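Local structure of beta-L-arabinobiosidase (Bacteroides thetaiotaomicron, 5MQR) at residues N75-L80 against Q90-P95; S103-M108 against M149-G154; Y701-N706 against G742-M747. The protein is a multidomain glycoside hydrolase of a gut bacterium that probably cleaves arabinofuranosyl linkages in complex plant pectin, and may also have sialidase activity. All coordinates share one frame; numbering follows the deposited sequence.

Contact 1 (N75-L80 against Q90-P95); sequences NHQPML and QYLADP
His-76 and Leu-92 exchange a pair of backbone hydrogen bonds, with His-76 N to Leu-92 O at 2.9 Å. Met-79 (selenomethionine) and Gln-90 form a second pair, with Met-79 N to Gln-90 O at 2.8 Å. Between these pairs Gln-77 and Pro-78 face Tyr-91 alone. This is a beta bulge, and Gln-77 has positive phi and psi. Water 2 donates to Gln-77 O at 2.9 Å and also to Gln-90 OE1. Gln-90 NE2 is hydrogen-bonded to Met-166 O.

On the face of Asn-75 and Ala-93, the side chains of Asn-75 and Tyr-91 run side by side, their planes 73° apart. Tyr-91 CG sits between its backbone N and carbonyl carbon (chi1 73°), which puts the ring edge beside Asn-75. Asn-75 OD1 is 3.4 Å from Tyr-91 CE2. Water 1 lies in the ring plane and donates to OD1 while accepting from Tyr-91 OH. Asn-75 ND2 is held by Glu-396 O and Trp-72 O. On the other face, Met-79 CG lies 3.4 Å from Gln-90 OE1, and Leu-92 CD2 packs on Gln-77 CB at 4.0 Å. The two strands form an antiparallel beta hairpin, the first half of a four-stranded blade of the N-terminal beta propeller.

Contact 2 (S103-M108 against M149-G154); sequences SQTFLM and MHQRVG. With EDO (1,2-ethanediol), chain H.
Ser-103 and Met-149 (selenomethionine) bring their backbones closest, with CA atoms 5.8 Å apart. The two segments belong to successive four-stranded sheets of the N-terminal beta propeller. The contact therefore joins one blade to the next through side chains, without beta pairing.

The straightest bond is at Ser-103. Its OG accepts from Met-149 N at 3.0 Å, with an N-H...O angle of 172°. The same OG is hydrogen-bonded to Asp-94 OD1, so the hydroxyl is gripped by the adjacent strand 86-94 as well as by the next blade.

Thr-105 forms the second meeting point. With chi1 at -60°, its OG1 stands beside the backbone N and faces the other blade. The Met-149 side chain crosses that of Thr-105 at about a right angle, and its SE packs tightly on OG1 at 3.2 Å. The selenium also lies 3.7 Å from Gln-104 CA. The side chains of Thr-105 and Gln-151 approach from opposite directions. Gln-151 NE2 donates to Thr-105 OG1 at 3.2 Å, but the angle is only 139° and OG1 is tilted out of the amide plane. Gln-151 OE1 is bound by Asn-168 N, which fixes the other end of the amide.

His-150 points away from segment 103-108. His-150 and Arg-152 both meet a 1,2-ethanediol, probably from the crystallisation liquor. Glu-247 OE2 forms a salt bridge with Arg-152 NE, and Glu-248 OE2 is hydrogen-bonded to His-150 ND1. Arg-152 NH1 is hydrogen-bonded to Gln-77 OE1, and its bond to the diol O1 is weak beside it. His-150 NE2 donates to the same diol oxygen at 3.1 Å. His-150 CE1 lies over the centre of the Arg-152 guanidinium, 3.5 Å above its plane.

Contact 3 (Y701-N706 against G742-M747); sequences YSDKYN and GPMKKM
Asp-703 reaches over to Lys-746, and the tight part of the contact is built round its carboxylate. Lys-746 N donates to Asp-703 OD2 at 2.7 Å, meeting it nearly along the C-O bond. OD2 also presses on Met-744 CB (Met-744 is selenomethionine) at 3.3 Å. Lys-704 N donates to the anti lone pair of Asp-703 OD1 at 2.8 Å, and water 3 links OD1 to Lys-745 N. The carboxylate thus has its rotation fixed from both ends. Close by, Lys-704 CE lies 4.0 Å from Met-744 SE, and Met-744 CE meets Tyr-705 CE2 at 3.9 Å. Lys-704 NZ bonds Tyr-705 OH and Gly-738 O.

Lys-746 CG lies opposite the carbonyl carbon (chi1 -62°), and the straight chain beyond carries NZ to two carbonyls. NZ donates to Ser-702 O at 3.1 Å, from above the carbonyl plane, and weakly to Tyr-701 O.

The outer side is looser. Lys-745 is exposed, and its ammonium does not touch the aspartate.

Segment 701-706 precedes helix 712-719. Segment 742-747 lies in the loop between helices 726-737 and 754-765 and enters a 3-10 turn at Lys-745. Met-744 and Met-747 both pack back on Trp-735 of helix 726-737.

Contacts 1 and 2 are one continuous piece of the propeller, their centres about 5 Å apart. Tyr-91 O and Phe-106 N, 2.7 Å apart, join them within one blade. Gln-77 OE1 and Arg-152 NH1, at 2.8 Å, join them across the seam between blades. A calcium ion lies about 4 Å from the Met-79 side chain; the Gln-151 side chain is about 8 Å from a calcium ion. His-76 also bonds phosphotyrosine 371. Contact 3 lies on the opposite side of the chain's centre, in the MGH1-like glycoside hydrolase domain, about 84 Å from contact 1 between centres. A bound buffer molecule (HEPES) lies about 3 Å from the Tyr-701 side chain.

Contact 1 (N75-L80 against Q90-P95)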
# COMPACT_ATOMS: atom_id res chain seq x y z
N ASN A 75 -20.85 20.46 -25.65
CA ASN A 75 -20.85 20.64 -24.21
C ASN A 75 -19.41 20.43 -23.75
O ASN A 75 -18.83 19.37 -24.03
CB ASN A 75 -21.79 19.62 -23.53
CG ASN A 75 -23.23 19.69 -24.05
OD1 ASN A 75 -23.99 20.60 -23.67
ND2 ASN A 75 -23.62 18.72 -24.90
N HIS A 76 -18.82 21.40 -23.03
CA HIS A 76 -17.38 21.39 -22.75
C HIS A 76 -17.01 22.25 -21.55
O HIS A 76 -17.86 22.96 -21.00
CB HIS A 76 -16.65 21.87 -24.00
CG HIS A 76 -15.19 21.54 -24.06
ND1 HIS A 76 -14.64 20.37 -23.59
CD2 HIS A 76 -14.16 22.24 -24.61
CE1 HIS A 76 -13.35 20.35 -23.83
NE2 HIS A 76 -13.03 21.48 -24.46
N GLN A 77 -15.75 22.15 -21.12
CA GLN A 77 -15.13 23.07 -20.17
C GLN A 77 -15.82 23.10 -18.81
O GLN A 77 -16.39 24.13 -18.42
CB GLN A 77 -15.06 24.46 -20.77
CG GLN A 77 -14.17 25.41 -19.99
CD GLN A 77 -13.08 26.00 -20.84
OE1 GLN A 77 -11.89 25.91 -20.49
NE2 GLN A 77 -13.46 26.56 -22.00
N PRO A 78 -15.81 21.95 -18.11
CA PRO A 78 -16.44 21.93 -16.81
C PRO A 78 -15.62 22.62 -15.73
O PRO A 78 -14.39 22.69 -15.83
CB PRO A 78 -16.60 20.43 -16.52
CG PRO A 78 -15.50 19.78 -17.27
CD PRO A 78 -15.30 20.62 -18.50
N MSE A 79 -16.33 23.14 -14.73
CA MSE A 79 -15.77 23.67 -13.49
C MSE A 79 -16.43 22.96 -12.35
O MSE A 79 -17.55 22.45 -12.49
CB MSE A 79 -16.02 25.17 -13.33
CG MSE A 79 -15.56 25.97 -14.55
SE MSE A 79 -13.59 26.10 -14.55
CE MSE A 79 -13.28 25.87 -16.50
N LEU A 80 -15.74 22.89 -11.22
CA LEU A 80 -16.23 22.14 -10.06
C LEU A 80 -15.96 22.85 -8.73
O LEU A 80 -14.87 23.38 -8.51
CB LEU A 80 -15.60 20.75 -10.06
CG LEU A 80 -16.15 19.68 -9.11
CD1 LEU A 80 -17.56 19.23 -9.48
CD2 LEU A 80 -15.19 18.50 -9.14
N GLN A 90 -20.33 23.18 -13.27
CA GLN A 90 -20.64 24.21 -14.27
C GLN A 90 -20.06 23.73 -15.59
O GLN A 90 -18.99 23.13 -15.59
CB GLN A 90 -19.96 25.51 -13.88
CG GLN A 90 -20.46 26.73 -14.60
CD GLN A 90 -19.44 27.87 -14.71
OE1 GLN A 90 -18.37 27.69 -15.28
NE2 GLN A 90 -19.80 29.05 -14.21
N TYR A 91 -20.76 23.95 -16.70
CA TYR A 91 -20.22 23.68 -18.01
C TYR A 91 -20.83 24.62 -19.05
O TYR A 91 -21.85 25.23 -18.81
CB TYR A 91 -20.37 22.19 -18.41
CG TYR A 91 -21.76 21.71 -18.76
CD1 TYR A 91 -22.62 21.21 -17.77
CD2 TYR A 91 -22.21 21.72 -20.07
CE1 TYR A 91 -23.88 20.74 -18.08
CE2 TYR A 91 -23.48 21.26 -20.40
CZ TYR A 91 -24.32 20.79 -19.41
OH TYR A 91 -25.57 20.33 -19.75
N LEU A 92 -20.18 24.72 -20.20
CA LEU A 92 -20.69 25.56 -21.25
C LEU A 92 -21.11 24.78 -22.46
O LEU A 92 -20.66 23.67 -22.68
CB LEU A 92 -19.74 26.68 -21.61
CG LEU A 92 -18.40 26.38 -22.20
CD1 LEU A 92 -18.42 26.32 -23.73
CD2 LEU A 92 -17.45 27.49 -21.70
N ALA A 93 -22.00 25.38 -23.23
CA ALA A 93 -22.66 24.67 -24.29
C ALA A 93 -23.06 25.60 -25.41
O ALA A 93 -23.44 26.75 -25.19
CB ALA A 93 -23.89 23.93 -23.74
N ASP A 94 -22.98 25.06 -26.62
CA ASP A 94 -23.56 25.65 -27.82
C ASP A 94 -24.41 24.52 -28.46
O ASP A 94 -24.20 23.32 -28.17
CB ASP A 94 -22.47 26.07 -28.81
CG ASP A 94 -21.59 27.27 -28.31
OD1 ASP A 94 -21.21 27.35 -27.13
OD2 ASP A 94 -21.24 28.12 -29.16
N PRO A 95 -25.37 24.89 -29.33
CA PRO A 95 -26.20 23.84 -29.92
C PRO A 95 -25.45 22.76 -30.69
O PRO A 95 -25.88 21.61 -30.65
CB PRO A 95 -27.13 24.62 -30.85
CG PRO A 95 -27.33 25.89 -30.09
CD PRO A 95 -25.95 26.22 -29.57
O HOH W 1 -26.17 20.19 -22.36
O HOH W 2 -17.92 26.52 -17.67

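Contact 2 (S103-M108 against M149-G154)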
# COMPACT_ATOMS: atom_id res chain seq x y z
N SER A 103 -24.82 30.36 -27.14
CA SER A 103 -23.85 29.85 -26.20
C SER A 103 -24.28 30.27 -24.81
O SER A 103 -24.71 31.42 -24.62
CB SER A 103 -22.47 30.43 -26.53
OG SER A 103 -21.43 29.83 -25.77
N GLN A 104 -24.16 29.35 -23.86
CA GLN A 104 -24.58 29.62 -22.49
C GLN A 104 -23.85 28.71 -21.54
O GLN A 104 -23.14 27.80 -21.98
CB GLN A 104 -26.07 29.40 -22.33
CG GLN A 104 -26.50 27.96 -22.56
CD GLN A 104 -27.98 27.82 -22.86
OE1 GLN A 104 -28.68 28.79 -23.16
NE2 GLN A 104 -28.47 26.59 -22.78
N THR A 105 -24.04 28.96 -20.24
CA THR A 105 -23.41 28.19 -19.18
C THR A 105 -24.48 27.52 -18.30
O THR A 105 -25.43 28.17 -17.89
CB THR A 105 -22.51 29.11 -18.34
OG1 THR A 105 -21.50 29.66 -19.19
CG2 THR A 105 -21.85 28.37 -17.12
N PHE A 106 -24.28 26.23 -18.05
CA PHE A 106 -25.19 25.38 -17.27
C PHE A 106 -24.63 25.12 -15.88
O PHE A 106 -23.41 25.13 -15.69
CB PHE A 106 -25.37 24.03 -17.93
CG PHE A 106 -26.30 24.01 -19.11
CD1 PHE A 106 -27.67 24.20 -18.93
CD2 PHE A 106 -25.83 23.71 -20.38
CE1 PHE A 106 -28.55 24.12 -20.02
CE2 PHE A 106 -26.69 23.62 -21.46
CZ PHE A 106 -28.06 23.83 -21.29
N LEU A 107 -25.53 24.88 -14.92
CA LEU A 107 -25.16 24.45 -13.56
C LEU A 107 -25.98 23.23 -13.12
O LEU A 107 -27.21 23.18 -13.35
CB LEU A 107 -25.41 25.55 -12.55
CG LEU A 107 -24.96 25.32 -11.10
CD1 LEU A 107 -23.44 25.41 -11.00
CD2 LEU A 107 -25.63 26.32 -10.18
N MSE A 108 -25.31 22.31 -12.43
CA MSE A 108 -25.91 21.12 -11.85
C MSE A 108 -25.33 20.89 -10.49
O MSE A 108 -24.17 21.21 -10.23
CB MSE A 108 -25.43 19.87 -12.59
CG MSE A 108 -25.88 19.79 -14.02
SE MSE A 108 -24.80 18.42 -14.91
CE MSE A 108 -25.97 16.90 -14.48
N MSE A 149 -19.68 32.17 -24.92
CA MSE A 149 -19.22 32.07 -23.54
C MSE A 149 -17.95 31.28 -23.53
O MSE A 149 -17.76 30.36 -24.34
CB MSE A 149 -20.26 31.46 -22.57
CG MSE A 149 -21.49 32.36 -22.52
SE MSE A 149 -22.49 32.21 -20.84
CE MSE A 149 -21.26 33.29 -19.72
N HIS A 150 -17.06 31.66 -22.62
CA HIS A 150 -15.79 30.99 -22.42
C HIS A 150 -15.22 31.43 -21.08
O HIS A 150 -15.03 32.62 -20.86
CB HIS A 150 -14.80 31.37 -23.52
CG HIS A 150 -13.56 30.54 -23.48
ND1 HIS A 150 -12.42 30.93 -22.79
CD2 HIS A 150 -13.30 29.30 -23.96
CE1 HIS A 150 -11.51 29.99 -22.90
NE2 HIS A 150 -12.01 29.00 -23.61
N GLN A 151 -14.98 30.45 -20.20
CA GLN A 151 -14.46 30.65 -18.84
C GLN A 151 -13.39 29.63 -18.58
O GLN A 151 -13.61 28.46 -18.91
CB GLN A 151 -15.48 30.20 -17.77
CG GLN A 151 -16.69 31.00 -17.62
CD GLN A 151 -17.79 30.62 -18.56
OE1 GLN A 151 -18.10 31.39 -19.44
NE2 GLN A 151 -18.41 29.47 -18.35
N ARG A 152 -12.33 30.01 -17.89
CA ARG A 152 -11.37 29.02 -17.34
C ARG A 152 -11.53 28.85 -15.84
O ARG A 152 -10.81 28.03 -15.25
CB ARG A 152 -9.94 29.46 -17.65
CG ARG A 152 -9.64 29.66 -19.12
CD ARG A 152 -9.68 28.34 -19.86
NE ARG A 152 -8.82 28.40 -21.04
CZ ARG A 152 -8.92 27.61 -22.11
NH1 ARG A 152 -9.83 26.61 -22.17
NH2 ARG A 152 -8.07 27.79 -23.13
N VAL A 153 -12.43 29.65 -15.24
CA VAL A 153 -12.72 29.63 -13.81
C VAL A 153 -14.20 29.92 -13.66
O VAL A 153 -14.73 30.81 -14.31
CB VAL A 153 -11.89 30.68 -12.99
CG1 VAL A 153 -12.01 32.10 -13.52
CG2 VAL A 153 -12.28 30.65 -11.51
N GLY A 154 -14.85 29.15 -12.78
CA GLY A 154 -16.29 29.12 -12.62
C GLY A 154 -16.88 29.46 -11.26
O GLY A 154 -18.06 29.80 -11.21
C1 EDO H . -9.91 27.64 -26.01
O1 EDO H . -10.87 26.77 -25.37
C2 EDO H . -8.66 26.88 -26.49
O2 EDO H . -7.46 27.65 -26.43

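Contact 3 (Y701-N706 against G742-M747)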
# COMPACT_ATOMS: atom_id res chain seq x y z
N TYR A 701 31.32 -34.88 19.46
CA TYR A 701 30.53 -34.91 20.71
C TYR A 701 29.03 -34.79 20.43
O TYR A 701 28.22 -34.73 21.34
CB TYR A 701 31.00 -33.80 21.66
CG TYR A 701 30.99 -32.43 21.01
CD1 TYR A 701 29.81 -31.68 20.97
CD2 TYR A 701 32.13 -31.90 20.41
CE1 TYR A 701 29.78 -30.44 20.37
CE2 TYR A 701 32.11 -30.65 19.80
CZ TYR A 701 30.93 -29.92 19.79
OH TYR A 701 30.89 -28.68 19.19
N SER A 702 28.66 -34.79 19.16
CA SER A 702 27.27 -34.61 18.80
C SER A 702 26.50 -35.90 19.09
O SER A 702 27.08 -36.94 19.29
CB SER A 702 27.15 -34.21 17.34
OG SER A 702 27.69 -35.23 16.54
N ASP A 703 25.18 -35.79 19.16
CA ASP A 703 24.31 -36.96 19.30
C ASP A 703 24.14 -37.55 17.90
O ASP A 703 24.89 -37.19 16.98
CB ASP A 703 22.97 -36.53 19.93
CG ASP A 703 22.34 -37.62 20.77
OD1 ASP A 703 22.33 -38.80 20.34
OD2 ASP A 703 21.83 -37.28 21.86
N LYS A 704 23.16 -38.44 17.73
CA LYS A 704 22.83 -39.01 16.41
C LYS A 704 22.55 -37.87 15.41
O LYS A 704 22.11 -36.77 15.80
CB LYS A 704 21.61 -39.94 16.50
CG LYS A 704 21.74 -41.14 17.45
CD LYS A 704 20.72 -42.26 17.18
CE LYS A 704 19.32 -41.90 17.66
NZ LYS A 704 18.18 -42.44 16.82
N TYR A 705 22.87 -38.13 14.15
CA TYR A 705 22.62 -37.18 13.05
C TYR A 705 23.31 -35.81 13.24
O TYR A 705 22.82 -34.78 12.78
CB TYR A 705 21.11 -37.03 12.82
CG TYR A 705 20.38 -38.32 13.06
CD1 TYR A 705 20.80 -39.51 12.44
CD2 TYR A 705 19.30 -38.39 13.95
CE1 TYR A 705 20.16 -40.73 12.69
CE2 TYR A 705 18.64 -39.60 14.19
CZ TYR A 705 19.08 -40.76 13.57
OH TYR A 705 18.44 -41.95 13.81
N ASN A 706 24.46 -35.81 13.91
CA ASN A 706 25.23 -34.60 14.20
C ASN A 706 24.48 -33.52 15.05
O ASN A 706 24.80 -32.33 15.01
CB ASN A 706 25.80 -34.02 12.89
CG ASN A 706 27.00 -33.15 13.11
OD1 ASN A 706 27.86 -33.44 13.95
ND2 ASN A 706 27.07 -32.04 12.37
N GLY A 742 12.11 -42.09 22.42
CA GLY A 742 12.39 -41.22 23.55
C GLY A 742 13.38 -40.09 23.23
O GLY A 742 13.82 -39.93 22.08
N PRO A 743 13.71 -39.28 24.24
CA PRO A 743 14.57 -38.14 24.00
C PRO A 743 16.04 -38.50 23.67
O PRO A 743 16.56 -39.50 24.17
CB PRO A 743 14.48 -37.36 25.31
CG PRO A 743 14.14 -38.39 26.34
CD PRO A 743 13.20 -39.30 25.62
N MSE A 744 16.67 -37.68 22.82
CA MSE A 744 18.10 -37.78 22.54
C MSE A 744 18.87 -37.78 23.85
O MSE A 744 18.60 -36.98 24.75
CB MSE A 744 18.60 -36.65 21.62
CG MSE A 744 18.10 -36.68 20.16
SE MSE A 744 18.69 -38.30 19.20
CE MSE A 744 17.59 -38.07 17.59
N LYS A 745 19.81 -38.70 23.97
CA LYS A 745 20.61 -38.86 25.18
C LYS A 745 21.39 -37.59 25.55
O LYS A 745 21.44 -37.23 26.72
CB LYS A 745 21.57 -40.03 24.92
CG LYS A 745 22.45 -40.49 26.07
CD LYS A 745 23.04 -41.91 25.81
CE LYS A 745 23.54 -42.20 24.37
NZ LYS A 745 22.52 -42.85 23.45
N LYS A 746 21.94 -36.89 24.55
CA LYS A 746 22.82 -35.74 24.81
C LYS A 746 22.12 -34.41 25.01
O LYS A 746 22.78 -33.38 25.10
CB LYS A 746 23.91 -35.65 23.74
CG LYS A 746 24.78 -36.90 23.78
CD LYS A 746 25.93 -36.84 22.80
CE LYS A 746 26.74 -38.12 22.89
NZ LYS A 746 27.95 -38.02 22.03
N MSE A 747 20.81 -34.42 25.18
CA MSE A 747 20.11 -33.28 25.78
C MSE A 747 20.62 -33.00 27.19
O MSE A 747 20.59 -31.85 27.65
CB MSE A 747 18.59 -33.50 25.81
CG MSE A 747 18.05 -33.46 24.39
SE MSE A 747 16.09 -33.41 24.29
CE MSE A 747 16.03 -31.49 24.71
O HOH W 3 20.52 -40.35 21.58